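Local atomic coordinates of beta-lactamase (Sebaldella termitidis, PDB entry 6N1N), a protein that probably hydrolyses the amide bond of beta-lactam antibiotics, through a serine acyl-enzyme intermediate, giving substituted beta-amino acids and so conferring resistance. Residues Met176-Glu179 with Thr185-Gly188; Gly205-Glu208 with Val213-Phe216; Arg235-Leu238 with Phe243-Leu246. One frame throughout, in Å; residues are numbered along the deposited sequence.

Contact 1 of 3, residues Met176-Glu179 with Thr185-Gly188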
# COMPACT_ATOMS: atom_id res chain seq x y z
N MSE A 176 -5.66 6.45 6.75
CA MSE A 176 -4.80 6.42 5.58
C MSE A 176 -4.24 7.79 5.15
O MSE A 176 -3.29 7.86 4.36
CB MSE A 176 -5.54 5.80 4.39
CG MSE A 176 -5.71 4.32 4.49
SE MSE A 176 -6.80 3.69 2.95
CE MSE A 176 -5.46 3.90 1.55
N ILE A 177 -4.85 8.86 5.64
CA ILE A 177 -4.41 10.20 5.24
C ILE A 177 -3.05 10.47 5.86
O ILE A 177 -2.92 10.59 7.08
CB ILE A 177 -5.39 11.29 5.67
CG1 ILE A 177 -6.73 11.01 5.03
CG2 ILE A 177 -4.81 12.67 5.30
CD1 ILE A 177 -7.85 11.92 5.58
N ASN A 178 -2.04 10.65 5.04
CA ASN A 178 -0.79 11.03 5.64
C ASN A 178 -0.26 12.37 5.17
O ASN A 178 0.78 12.78 5.67
CB ASN A 178 0.27 9.95 5.43
CG ASN A 178 0.23 9.36 4.07
OD1 ASN A 178 0.38 10.05 3.09
ND2 ASN A 178 0.08 8.04 4.01
N GLU A 179 -0.93 13.06 4.26
CA GLU A 179 -0.58 14.44 3.98
C GLU A 179 -1.84 15.10 3.47
O GLU A 179 -2.51 14.54 2.59
CB GLU A 179 0.53 14.55 2.94
CG GLU A 179 1.12 15.91 2.78
CD GLU A 179 2.46 15.80 2.10
OE1 GLU A 179 3.35 15.13 2.66
OE2 GLU A 179 2.60 16.34 0.98
N THR A 185 -5.46 15.80 -0.83
CA THR A 185 -5.44 14.87 0.30
C THR A 185 -4.80 13.59 -0.21
O THR A 185 -5.33 12.96 -1.15
CB THR A 185 -6.85 14.57 0.83
OG1 THR A 185 -7.45 15.78 1.27
CG2 THR A 185 -6.79 13.59 2.00
N LEU A 186 -3.68 13.24 0.38
CA LEU A 186 -2.89 12.09 -0.02
C LEU A 186 -3.06 10.95 0.97
O LEU A 186 -2.87 11.13 2.17
CB LEU A 186 -1.42 12.51 -0.12
CG LEU A 186 -0.41 11.41 -0.38
CD1 LEU A 186 -0.63 10.78 -1.79
CD2 LEU A 186 1.02 11.93 -0.20
N ARG A 187 -3.40 9.77 0.45
CA ARG A 187 -3.40 8.53 1.21
C ARG A 187 -2.36 7.61 0.56
O ARG A 187 -2.53 7.21 -0.59
CB ARG A 187 -4.78 7.88 1.20
CG ARG A 187 -5.82 8.68 1.92
CD ARG A 187 -7.22 8.17 1.64
NE ARG A 187 -8.22 8.83 2.48
CZ ARG A 187 -8.85 9.95 2.17
NH1 ARG A 187 -8.60 10.56 1.02
NH2 ARG A 187 -9.75 10.46 3.02
N GLY A 188 -1.26 7.34 1.24
CA GLY A 188 -0.24 6.50 0.65
C GLY A 188 0.44 5.67 1.71
O GLY A 188 0.60 6.15 2.84

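Contact 2 of 3, residues Gly205-Glu208 with Val213-Phe216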
# COMPACT_ATOMS: atom_id res chain seq x y z
N GLY A 205 -1.47 3.94 -3.04
CA GLY A 205 -2.53 4.71 -2.42
C GLY A 205 -3.34 5.47 -3.46
O GLY A 205 -3.47 5.03 -4.60
N TYR A 206 -3.88 6.60 -3.03
CA TYR A 206 -4.59 7.47 -3.95
C TYR A 206 -4.53 8.89 -3.42
O TYR A 206 -4.41 9.13 -2.22
CB TYR A 206 -6.04 7.01 -4.21
CG TYR A 206 -7.06 7.01 -3.07
CD1 TYR A 206 -7.86 8.12 -2.82
CD2 TYR A 206 -7.31 5.86 -2.34
CE1 TYR A 206 -8.86 8.10 -1.84
CE2 TYR A 206 -8.30 5.84 -1.32
CZ TYR A 206 -9.06 6.96 -1.07
OH TYR A 206 -10.06 6.94 -0.10
N ILE A 207 -4.62 9.83 -4.35
CA ILE A 207 -4.56 11.25 -4.05
C ILE A 207 -5.81 11.90 -4.61
O ILE A 207 -6.15 11.70 -5.78
CB ILE A 207 -3.27 11.90 -4.60
CG1 ILE A 207 -3.19 13.35 -4.09
CG2 ILE A 207 -3.16 11.85 -6.14
CD1 ILE A 207 -1.81 14.03 -4.37
N GLU A 208 -6.48 12.68 -3.76
CA GLU A 208 -7.64 13.49 -4.14
C GLU A 208 -7.13 14.87 -4.52
O GLU A 208 -6.57 15.59 -3.68
CB GLU A 208 -8.64 13.57 -2.98
CG GLU A 208 -9.24 12.21 -2.63
CD GLU A 208 -10.11 12.14 -1.38
OE1 GLU A 208 -9.81 12.84 -0.39
OE2 GLU A 208 -11.10 11.35 -1.37
N VAL A 213 -9.67 11.92 -8.59
CA VAL A 213 -8.91 11.00 -7.76
C VAL A 213 -7.91 10.29 -8.66
O VAL A 213 -8.27 9.78 -9.72
CB VAL A 213 -9.79 9.94 -7.06
CG1 VAL A 213 -8.98 9.17 -6.01
CG2 VAL A 213 -10.97 10.56 -6.43
N TYR A 214 -6.67 10.20 -8.20
CA TYR A 214 -5.61 9.49 -8.92
C TYR A 214 -5.10 8.37 -8.02
O TYR A 214 -4.47 8.61 -6.98
CB TYR A 214 -4.47 10.44 -9.32
CG TYR A 214 -4.96 11.60 -10.15
CD1 TYR A 214 -4.98 11.53 -11.55
CD2 TYR A 214 -5.47 12.75 -9.56
CE1 TYR A 214 -5.46 12.56 -12.30
CE2 TYR A 214 -5.96 13.79 -10.31
CZ TYR A 214 -5.95 13.70 -11.67
OH TYR A 214 -6.42 14.76 -12.39
N PHE A 215 -5.37 7.13 -8.44
CA PHE A 215 -4.84 5.95 -7.77
C PHE A 215 -3.44 5.66 -8.27
O PHE A 215 -3.15 5.87 -9.45
CB PHE A 215 -5.77 4.77 -8.02
CG PHE A 215 -7.15 4.99 -7.46
CD1 PHE A 215 -7.46 4.56 -6.19
CD2 PHE A 215 -8.11 5.70 -8.16
CE1 PHE A 215 -8.69 4.80 -5.65
CE2 PHE A 215 -9.34 5.94 -7.62
CZ PHE A 215 -9.65 5.49 -6.37
N PHE A 216 -2.56 5.20 -7.37
CA PHE A 216 -1.17 5.02 -7.78
C PHE A 216 -0.53 3.80 -7.13
O PHE A 216 -0.88 3.40 -6.03
CB PHE A 216 -0.31 6.27 -7.47
CG PHE A 216 -0.20 6.61 -6.02
CD1 PHE A 216 0.83 6.11 -5.23
CD2 PHE A 216 -1.12 7.43 -5.43
CE1 PHE A 216 0.91 6.43 -3.88
CE2 PHE A 216 -1.04 7.76 -4.10
CZ PHE A 216 -0.02 7.24 -3.32

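Contact 3 of 3, residues Arg235-Leu238 with Phe243-Leu246. With SO4 (sulfate ion), chain C.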
# COMPACT_ATOMS: atom_id res chain seq x y z
N ARG A 235 11.09 7.35 -1.97
CA ARG A 235 9.96 6.78 -2.70
C ARG A 235 8.76 7.72 -2.74
O ARG A 235 8.07 7.80 -3.76
CB ARG A 235 9.56 5.43 -2.12
CG ARG A 235 9.11 5.45 -0.68
CD ARG A 235 9.22 4.06 -0.11
NE ARG A 235 9.49 4.04 1.32
CZ ARG A 235 9.39 2.95 2.07
NH1 ARG A 235 9.01 1.80 1.52
NH2 ARG A 235 9.65 3.01 3.36
N LYS A 236 8.48 8.42 -1.65
CA LYS A 236 7.33 9.32 -1.66
C LYS A 236 7.60 10.54 -2.54
O LYS A 236 6.75 10.93 -3.36
CB LYS A 236 6.96 9.70 -0.23
CG LYS A 236 6.19 11.00 -0.09
CD LYS A 236 5.33 11.00 1.16
CE LYS A 236 5.01 12.41 1.62
NZ LYS A 236 4.76 13.32 0.46
N GLN A 237 8.82 11.09 -2.48
CA GLN A 237 9.16 12.23 -3.32
C GLN A 237 9.15 11.87 -4.80
O GLN A 237 8.72 12.67 -5.63
CB GLN A 237 10.52 12.80 -2.91
CG GLN A 237 10.97 13.98 -3.76
CD GLN A 237 10.01 15.17 -3.73
OE1 GLN A 237 9.85 15.86 -4.72
NE2 GLN A 237 9.39 15.42 -2.57
N LEU A 238 9.63 10.67 -5.16
CA LEU A 238 9.52 10.21 -6.54
C LEU A 238 8.06 10.22 -7.01
O LEU A 238 7.76 10.64 -8.14
CB LEU A 238 10.09 8.79 -6.66
CG LEU A 238 10.15 8.14 -8.04
CD1 LEU A 238 11.15 6.98 -8.02
CD2 LEU A 238 8.79 7.61 -8.54
N PHE A 243 3.56 12.98 -10.03
CA PHE A 243 2.33 13.77 -10.04
C PHE A 243 2.55 15.16 -10.66
O PHE A 243 1.74 15.63 -11.46
CB PHE A 243 1.76 13.95 -8.62
CG PHE A 243 1.30 12.69 -7.93
CD1 PHE A 243 0.91 11.55 -8.63
CD2 PHE A 243 1.23 12.66 -6.54
CE1 PHE A 243 0.48 10.41 -7.94
CE2 PHE A 243 0.79 11.51 -5.87
CZ PHE A 243 0.41 10.40 -6.59
N ARG A 244 3.64 15.83 -10.28
CA ARG A 244 3.92 17.15 -10.83
C ARG A 244 4.18 17.07 -12.33
O ARG A 244 3.73 17.93 -13.09
CB ARG A 244 5.10 17.81 -10.11
CG ARG A 244 4.71 18.24 -8.68
CD ARG A 244 5.74 19.14 -8.01
NE ARG A 244 6.97 18.41 -7.74
CZ ARG A 244 7.27 17.82 -6.58
NH1 ARG A 244 6.45 17.88 -5.54
NH2 ARG A 244 8.42 17.17 -6.48
N GLU A 245 4.90 16.04 -12.77
CA GLU A 245 5.14 15.87 -14.20
C GLU A 245 3.83 15.76 -14.97
O GLU A 245 3.69 16.31 -16.07
CB GLU A 245 6.03 14.65 -14.43
CG GLU A 245 6.20 14.25 -15.88
CD GLU A 245 6.98 15.27 -16.67
OE1 GLU A 245 8.00 15.78 -16.16
OE2 GLU A 245 6.55 15.55 -17.81
N LEU A 246 2.84 15.10 -14.38
CA LEU A 246 1.55 14.87 -15.02
C LEU A 246 0.55 16.00 -14.79
O LEU A 246 -0.59 15.89 -15.26
CB LEU A 246 0.94 13.55 -14.52
CG LEU A 246 1.74 12.31 -14.90
CD1 LEU A 246 1.31 11.09 -14.12
CD2 LEU A 246 1.65 12.02 -16.39
S SO4 C . 7.71 0.42 5.48
O1 SO4 C . 8.85 0.79 6.32
O2 SO4 C . 7.06 -0.81 5.99
O3 SO4 C . 6.71 1.49 5.51
O4 SO4 C . 8.21 0.23 4.11

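Contact 1 of 3, residues Met176-Glu179 with Thr185-Gly188
A classic beta bulge marks the hairpin where N178 and E179 of the outermost strand both face L186 of strand 184-195, the strand that runs on from G188 into the Lys-Thr-Gly signature of serine beta-lactamases. The bulge centres on the carbonyl of L186. N178 N donates to L186 O at 3.0 Å, nearly along the C=O axis, and E179 N adds a weak, longer bond of 3.4 Å to L186 O. In return L186 N gives E179 O a short and straight bond (2.8 Å, 169° at the hydrogen), which closes the E179-L186 hydrogen-bonded pair. Before the bulge, M176 O lies 3.2 Å from R187 CA in a CA-H...O contact.

The side chains sort by face. On one, the aliphatic CB of E179 meets L186 CD2, while the carboxylate turns outward to Y184 OH and K236 NZ; glutamate suits a place that needs both a greasy stem and a charged end. L186 is buried, resting on Y203 and M240. On the other face I177 runs alongside R187. With CG beside its backbone N (chi1 -66°) and the chain extended to NE, R187 reaches past the selenomethionine M176, which crosses it at about a right angle, to a salt bridge with E208 and a bond to K173 O. A long arginine thus spans from the hairpin to both a neighbouring strand and a helix end, and its charge is probably offset by that of E208. Branched I177 covers the flat cation: its CG1 sits 3.4 Å above the guanidinium plane, nearer the border of the group than its middle, and CD1 approaches R187 NH2 to 3.5 Å.

Contact 2 of 3, residues Gly205-Glu208 with Val213-Phe216
G205-E208 and V213-F216 pair as regular antiparallel strands of the hairpin formed by strands 198-209 and 212-222, inside the central sheet of this penicillin-recognising fold.

Four backbone bonds set the register. G205 and F216 exchange two, and I207 and Y214 two more, the straightest being Y214 N to I207 O at 2.9 Å and 171°. The intervening pairs Y206-F215 and E208-V213 are non-hydrogen-bonded; there CA-H...O contacts fill in, as from Y206 CA to Y214 O at 3.2 Å.

Aromatic packing on the backbone comes next. CG of F216 stands between its own N and carbonyl carbon (chi1 63°), which places the ring across the neighbouring strand, over G205. G205 CA lies over the face of the F216 ring, 4.0 Å from its centroid, in a CH-pi contact, and G205 N lies over the same ring toward its rim. Glycine belongs here twice over: its backbone angles would press a CB against the preceding carbonyl, and a CB would also run into F216 CZ.

Apolar contacts between side chains occupy both faces. The rings of Y206 and F215 leave the sheet together, oblique to each other with planes at 41°; Y206 CB touches F215 CD1 at 3.5 Å, and Y206 CD1 touches V213 CG1 at 3.5 Å. Y158 of helix 147-159 meets Y206 edge-to-face, closing over this side. On the other face I207 CG2 packs against Y214 CB at 3.7 Å, while F243 of helix 228-245 meets F216 edge-to-face.

Peptide hydrogen bonds within, and large carbon surfaces above and below, imply a strand pair whose polar backbone is satisfied in the sheet while its side chains bind a helix layer on either face.

Contact 3 of 3, residues Arg235-Leu238 with Phe243-Leu246
Q237 and R244, seven residues apart and therefore two turns along helix 228-245, carry nearly all of the contact through their side-chain ends. R244 NH2 donates to Q237 OE1 over 2.6 Å, a short bond with an angle of 147° at the hydrogen. The amide oxygen lies in the guanidinium plane, at its edge, and the amide itself is turned by only 23° from that plane, so the two groups meet at their edges and not face to face.

Both chains must bend to meet. Q237 starts away from R244, with CG opposite its backbone N, and the bend at chi2 (60°) carries OE1 forward, towards the C-terminal end of the helix and R244. The first bond of the R244 side chain sets out toward Q237, and the bend at chi3 turns the guanidinium to it, the two chains crossing at about a right angle. Glutamine suits the site as a neutral acceptor with a flexible arm, and arginine as a long donor whose positive charge probably strengthens the bond. Both are partly exposed, and R244 also touches I249 in the C-terminal tail.

The inner side of the helix is greasy instead: L238 packs against I15 and F16 of helix 11-18, and F243 rests on I248 and I249. R235, two residues before Q237 and so on a different side of the helix, reaches away with its chain extended from CG to NE. Its NH1 and NH2 both bond to sulfate O4, at 3.1 and 3.2 Å. That ion, probably from the crystallisation liquor, is also held by T190 OG1 and by OG of S51, the predicted acylated serine; it is consistent with an anion pocket at the active site, like that which holds the substrate carboxylate in class D beta-lactamases.

Contacts 1 and 2 lie in two hairpins of one sheet whose inner strands, 184-195 and 198-209, are neighbours, joined where R187 O and T185 O accept the backbone N of Y206 and of E208. Contact 2 is the buried core, regular and largely aromatic; contact 1, at the sheet edge, is partly buried, bulged and richer in charge. Contact 3 lies at the surface, within a single helix, and consists of one side-chain hydrogen bond against two backbone ladders. That helix nevertheless serves both hairpins: F243 meets F216 and I207 by carbon packing in the core, whereas K236 reaches E179 by a salt bridge nearer the edge.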